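Local coordinates for protein CRISPR system CMR subunit Cmr7 1 (Sulfolobus solfataricus, PDB 2X5Q) that belongs to the antiviral CMR ribonucleoprotein complex of the CRISPR system, in which it possibly takes part as a dimer, its own role within the complex being unknown, at residues C78-I84 / I185-Y189; G42-S46 / I84-G88. One frame throughout, in Å; residues are numbered along the deposited sequence.

Contact 1: C78-I84 / I185-Y189; sequences CDYVKGI and IFNYY
Tyr80 and Tyr189 meet in a T-shaped pair: the edge of the Tyr189 ring, at CE2, points into one face of the Tyr80 ring, with centroids 5.0 Å apart and planes at 79°. Segment 78-84 meets the Tyr189 ring again through Asp79 CA, which lies over one face, and Cys78 O, 3.5 Å from Tyr189 CE2. Asp79 turns OD1 toward Tyr189 CD1, while its OD2 bonds Thr74 and forms a salt bridge with Lys105 of the second subunit.

Among the polar links, Tyr189 N gives a hydrogen bond to Tyr80 O (2.9 Å), and Tyr188 CA adds a CA-H...O contact to the same oxygen. Farther along, Lys82 NZ reaches Ile185 O at 2.6 Å, in the carbonyl plane. Its chain leaves the backbone with CG anti to the carbonyl carbon (chi1 -57°) and bends at chi3, which carries the ammonium to the end of helix 172-185. Ile185 O also accepts from Asn187 N across the inverse gamma turn centred on Phe186, so two donors grip it. One water accepts from Lys82 NZ and Asn187 ND2 and bonds Tyr80 OH; another joins the hydroxyls of Tyr80 and Tyr189.

Phe186 supplies a further patch, its CD1 3.8 Å from Lys82 CB and its CZ approaching Ile84 CG2. Ile185 CG2 sits over the centre of the same ring, with Gly83 N at its edge. Between the Tyr80 and Lys82 contacts, Val81 CG1 packs on Tyr188 CB.

Strand 80-86 belongs to the large mixed sheet, strand 188-193 to a two-stranded antiparallel sheet with strand 139-144. A single backbone bond, Tyr189 N to Tyr80 O, thus bridges strands of different sheets, the segments running 126° apart, where the chain passes from helix 172-185 into strand 188-193.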
loop_
_atom_site.group_PDB
_atom_site.type_symbol
_atom_site.label_atom_id
_atom_site.label_comp_id
_atom_site.label_asym_id
_atom_site.label_seq_id
_atom_site.Cartn_x
_atom_site.Cartn_y
_atom_site.Cartn_z
ATOM N N CYS A 78 8.183 -4.165 -2.566
ATOM C CA CYS A 78 8.655 -5.055 -3.617
ATOM C C CYS A 78 7.618 -6.144 -3.991
ATOM O O CYS A 78 7.801 -6.855 -4.989
ATOM C CB CYS A 78 9.991 -5.685 -3.222
ATOM S SG CYS A 78 11.397 -4.478 -3.006
ATOM N N ASP A 79 6.544 -6.276 -3.207
ATOM C CA ASP A 79 5.404 -7.119 -3.605
ATOM C C ASP A 79 4.515 -6.347 -4.561
ATOM O O ASP A 79 4.342 -5.129 -4.405
ATOM C CB ASP A 79 4.558 -7.548 -2.406
ATOM C CG ASP A 79 5.250 -8.569 -1.518
ATOM O OD1 ASP A 79 6.234 -9.215 -1.955
ATOM O OD2 ASP A 79 4.792 -8.727 -0.368
ATOM N N TYR A 80 3.958 -7.051 -5.550
ATOM C CA TYR A 80 2.948 -6.475 -6.424
ATOM C C TYR A 80 2.043 -7.537 -7.025
ATOM O O TYR A 80 2.410 -8.724 -7.151
ATOM C CB TYR A 80 3.560 -5.636 -7.561
ATOM C CG TYR A 80 4.635 -6.356 -8.336
ATOM C CD1 TYR A 80 4.320 -7.251 -9.356
ATOM C CD2 TYR A 80 5.973 -6.165 -8.028
ATOM C CE1 TYR A 80 5.324 -7.932 -10.062
ATOM C CE2 TYR A 80 6.964 -6.823 -8.721
ATOM C CZ TYR A 80 6.645 -7.709 -9.732
ATOM O OH TYR A 80 7.669 -8.356 -10.391
ATOM N N VAL A 81 0.862 -7.084 -7.420
ATOM C CA VAL A 81 -0.011 -7.869 -8.281
ATOM C C VAL A 81 -0.384 -6.927 -9.431
ATOM O O VAL A 81 -0.647 -5.758 -9.203
ATOM C CB VAL A 81 -1.250 -8.370 -7.523
ATOM C CG1 VAL A 81 -2.120 -9.286 -8.425
ATOM C CG2 VAL A 81 -0.832 -9.103 -6.228
ATOM N N LYS A 82 -0.365 -7.430 -10.659
ATOM C CA LYS A 82 -0.795 -6.651 -11.816
ATOM C C LYS A 82 -2.167 -7.116 -12.293
ATOM O O LYS A 82 -2.584 -8.252 -12.042
ATOM C CB LYS A 82 0.222 -6.774 -12.945
ATOM C CG LYS A 82 1.656 -6.347 -12.535
ATOM C CD LYS A 82 2.620 -6.448 -13.688
ATOM C CE LYS A 82 3.993 -6.912 -13.245
ATOM N NZ LYS A 82 4.937 -6.960 -14.405
ATOM N N GLY A 83 -2.882 -6.208 -12.945
ATOM C CA GLY A 83 -4.182 -6.506 -13.494
ATOM C C GLY A 83 -4.632 -5.449 -14.479
ATOM O O GLY A 83 -3.912 -4.465 -14.775
ATOM N N ILE A 84 -5.817 -5.662 -15.022
ATOM C CA ILE A 84 -6.380 -4.704 -15.952
ATOM C C ILE A 84 -7.509 -4.008 -15.237
ATOM O O ILE A 84 -8.045 -4.522 -14.241
ATOM C CB ILE A 84 -6.850 -5.354 -17.270
ATOM C CG1 ILE A 84 -7.842 -6.497 -17.024
ATOM C CG2 ILE A 84 -5.635 -5.835 -18.083
ATOM C CD1 ILE A 84 -8.467 -7.009 -18.297
ATOM N N ILE A 185 4.100 -9.737 -19.160
ATOM C CA ILE A 185 3.718 -8.750 -18.157
ATOM C C ILE A 185 3.281 -9.320 -16.818
ATOM O O ILE A 185 3.686 -8.820 -15.784
ATOM C CB ILE A 185 2.560 -7.850 -18.684
ATOM C CG1 ILE A 185 3.038 -7.016 -19.868
ATOM C CG2 ILE A 185 2.018 -6.933 -17.592
ATOM C CD1 ILE A 185 1.882 -6.522 -20.703
ATOM N N PHE A 186 2.424 -10.333 -16.832
ATOM C CA PHE A 186 1.629 -10.642 -15.641
ATOM C C PHE A 186 2.296 -11.617 -14.669
ATOM O O PHE A 186 1.748 -12.667 -14.325
ATOM C CB PHE A 186 0.229 -11.094 -16.045
ATOM C CG PHE A 186 -0.591 -9.983 -16.602
ATOM C CD1 PHE A 186 -1.035 -8.965 -15.781
ATOM C CD2 PHE A 186 -0.859 -9.906 -17.958
ATOM C CE1 PHE A 186 -1.779 -7.919 -16.295
ATOM C CE2 PHE A 186 -1.603 -8.862 -18.464
ATOM C CZ PHE A 186 -2.058 -7.873 -17.635
ATOM N N ASN A 187 3.485 -11.235 -14.227
ATOM C CA ASN A 187 4.081 -11.800 -13.034
ATOM C C ASN A 187 3.421 -11.150 -11.817
ATOM O O ASN A 187 2.918 -10.020 -11.895
ATOM C CB ASN A 187 5.574 -11.528 -12.993
ATOM C CG ASN A 187 6.274 -11.919 -14.256
ATOM O OD1 ASN A 187 5.973 -12.952 -14.852
ATOM N ND2 ASN A 187 7.237 -11.102 -14.676
ATOM N N TYR A 188 3.417 -11.864 -10.701
ATOM C CA TYR A 188 2.769 -11.394 -9.487
ATOM C C TYR A 188 3.304 -12.132 -8.264
ATOM O O TYR A 188 4.051 -13.118 -8.376
ATOM C CB TYR A 188 1.242 -11.545 -9.582
ATOM C CG TYR A 188 0.748 -12.980 -9.763
ATOM C CD1 TYR A 188 0.280 -13.714 -8.689
ATOM C CD2 TYR A 188 0.755 -13.590 -11.008
ATOM C CE1 TYR A 188 -0.172 -15.038 -8.845
ATOM C CE2 TYR A 188 0.297 -14.898 -11.183
ATOM C CZ TYR A 188 -0.161 -15.614 -10.094
ATOM O OH TYR A 188 -0.592 -16.905 -10.252
ATOM N N TYR A 189 2.951 -11.612 -7.093
ATOM C CA TYR A 189 3.332 -12.221 -5.825
ATOM C C TYR A 189 2.079 -12.808 -5.194
ATOM O O TYR A 189 1.055 -12.130 -5.080
ATOM C CB TYR A 189 3.989 -11.192 -4.901
ATOM C CG TYR A 189 5.416 -10.901 -5.292
ATOM C CD1 TYR A 189 6.472 -11.471 -4.600
ATOM C CD2 TYR A 189 5.707 -10.070 -6.379
ATOM C CE1 TYR A 189 7.788 -11.219 -4.970
ATOM C CE2 TYR A 189 7.023 -9.813 -6.747
ATOM C CZ TYR A 189 8.046 -10.390 -6.041
ATOM O OH TYR A 189 9.329 -10.156 -6.405
HETATM O O HOH W 1 10.029 -8.649 -9.121
HETATM O O HOH W 2 7.261 -8.619 -13.254
#

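Contact 2: G42-S46 / I84-G88; sequences GQHVS and ILISG
Ser46 OG is held by two hydrogen bonds: it accepts one from Leu85 N at 2.7 Å, with an N-H...O angle of 165°, and is also hydrogen-bonded to Asn55 O. Its first torsion, chi1 -60°, sets OG beside the serine's own nitrogen, and the two atoms together clasp the Leu85 peptide. Ser46 N donates to Leu85 O (2.9 Å), in the carbonyl plane, while OG takes the amide hydrogen of the same residue. Both backbone polar groups of Leu85 are therefore met by one serine. The approach is close, since Ser46 CB lies only 3.5 Å from Ile84 CB.

Two residues earlier in the loop, the imidazole of His44 accepts a bond from Ser87 N. The donor stands 2.9 Å from His44 ND1 and only 5° out of the ring plane, which identifies ND1 as the unprotonated nitrogen in this bond. Gly42 O lies over the centre of one ring face, and Ile86 CB comes within 3.5 Å of His44 ND1. Ser87 CB packs against Gln43 O, while its hydroxyl bonds Asn39 and Glu9.

Between the two polar clasps the side chains of Val45 and Leu85 run alongside each other in the same direction, CB to CB 3.8 Å.

Segment 42-46 has no regular structure, yet it runs nearly antiparallel to the end of strand 80-86. Across that strand, Ile84 and Ile86 bond the backbone of strand 11-15. Val45 and Leu85 rest on strand 117-123, whereas His44, Ile84 and Ile86 meet Ile162 of helix 148-162.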
loop_
_atom_site.group_PDB
_atom_site.type_symbol
_atom_site.label_atom_id
_atom_site.label_comp_id
_atom_site.label_asym_id
_atom_site.label_seq_id
_atom_site.Cartn_x
_atom_site.Cartn_y
_atom_site.Cartn_z
ATOM N N GLY A 42 -19.050 -1.397 -21.875
ATOM C CA GLY A 42 -18.484 -0.340 -21.039
ATOM C C GLY A 42 -17.165 0.153 -21.599
ATOM O O GLY A 42 -16.574 -0.505 -22.458
ATOM N N GLN A 43 -16.709 1.314 -21.123
ATOM C CA GLN A 43 -15.430 1.889 -21.546
ATOM C C GLN A 43 -14.375 1.448 -20.544
ATOM O O GLN A 43 -14.442 1.792 -19.374
ATOM C CB GLN A 43 -15.485 3.432 -21.696
ATOM C CG GLN A 43 -15.723 4.271 -20.412
ATOM C CD GLN A 43 -16.047 5.754 -20.698
ATOM O OE1 GLN A 43 -17.174 6.224 -20.462
ATOM N NE2 GLN A 43 -15.064 6.484 -21.223
ATOM N N HIS A 44 -13.424 0.650 -21.017
ATOM C CA HIS A 44 -12.394 0.059 -20.161
ATOM C C HIS A 44 -11.123 0.902 -20.222
ATOM O O HIS A 44 -10.713 1.340 -21.296
ATOM C CB HIS A 44 -12.081 -1.360 -20.634
ATOM C CG HIS A 44 -13.298 -2.204 -20.870
ATOM N ND1 HIS A 44 -14.269 -2.396 -19.911
ATOM C CD2 HIS A 44 -13.692 -2.921 -21.953
ATOM C CE1 HIS A 44 -15.212 -3.190 -20.390
ATOM N NE2 HIS A 44 -14.883 -3.530 -21.626
ATOM N N VAL A 45 -10.493 1.107 -19.067
ATOM C CA VAL A 45 -9.223 1.819 -18.989
ATOM C C VAL A 45 -8.122 1.022 -19.665
ATOM O O VAL A 45 -7.379 1.560 -20.497
ATOM C CB VAL A 45 -8.863 2.135 -17.525
ATOM C CG1 VAL A 45 -7.377 2.430 -17.361
ATOM C CG2 VAL A 45 -9.755 3.296 -16.994
ATOM N N SER A 46 -8.003 -0.261 -19.304
ATOM C CA SER A 46 -7.104 -1.171 -20.006
ATOM C C SER A 46 -7.656 -1.458 -21.395
ATOM O O SER A 46 -8.863 -1.654 -21.569
ATOM C CB SER A 46 -6.908 -2.464 -19.231
ATOM O OG SER A 46 -6.360 -2.210 -17.950
ATOM N N ILE A 84 -5.817 -5.662 -15.022
ATOM C CA ILE A 84 -6.380 -4.704 -15.952
ATOM C C ILE A 84 -7.509 -4.008 -15.237
ATOM O O ILE A 84 -8.045 -4.522 -14.241
ATOM C CB ILE A 84 -6.850 -5.354 -17.270
ATOM C CG1 ILE A 84 -7.842 -6.497 -17.024
ATOM C CG2 ILE A 84 -5.635 -5.835 -18.083
ATOM C CD1 ILE A 84 -8.467 -7.009 -18.297
ATOM N N LEU A 85 -7.843 -2.825 -15.740
ATOM C CA LEU A 85 -8.954 -2.069 -15.243
ATOM C C LEU A 85 -10.005 -2.058 -16.333
ATOM O O LEU A 85 -9.741 -1.638 -17.473
ATOM C CB LEU A 85 -8.535 -0.647 -14.902
ATOM C CG LEU A 85 -7.683 -0.463 -13.651
ATOM C CD1 LEU A 85 -7.060 0.930 -13.662
ATOM C CD2 LEU A 85 -8.505 -0.709 -12.360
ATOM N N ILE A 86 -11.195 -2.534 -15.985
ATOM C CA ILE A 86 -12.286 -2.656 -16.934
ATOM C C ILE A 86 -13.555 -2.122 -16.306
ATOM O O ILE A 86 -13.673 -2.113 -15.091
ATOM C CB ILE A 86 -12.485 -4.117 -17.372
ATOM C CG1 ILE A 86 -12.873 -5.019 -16.180
ATOM C CG2 ILE A 86 -11.193 -4.637 -18.073
ATOM C CD1 ILE A 86 -13.070 -6.475 -16.558
ATOM N N SER A 87 -14.493 -1.665 -17.137
ATOM C CA SER A 87 -15.802 -1.247 -16.644
ATOM C C SER A 87 -16.585 -2.450 -16.134
ATOM O O SER A 87 -16.846 -3.415 -16.870
ATOM C CB SER A 87 -16.607 -0.510 -17.712
ATOM O OG SER A 87 -17.929 -0.329 -17.262
ATOM N N GLY A 88 -16.978 -2.373 -14.872
ATOM C CA GLY A 88 -17.571 -3.520 -14.212
ATOM C C GLY A 88 -17.594 -3.367 -12.712
ATOM O O GLY A 88 -17.399 -2.271 -12.176
#

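In the fold
Strand 80-86 carries both contacts, whose centres are about 18 Å apart on opposite sides of the chain's centre. Contact 1 occupies its beginning and brings in the C-terminal strand; contact 2 occupies its end, where the chain turns a corner at Ser87 toward strand 88-92 and the four-stranded sheet. Ile84 is shared, touching Phe186 in one contact and Ser46 in the other, and it is the one residue common to both. Along the sequence their segments alternate, so the same strand holds a loop before it and the start of the last strand, with Ile185 101 residues after Ile84. Contact 1 alone reaches the second subunit, through Asp79.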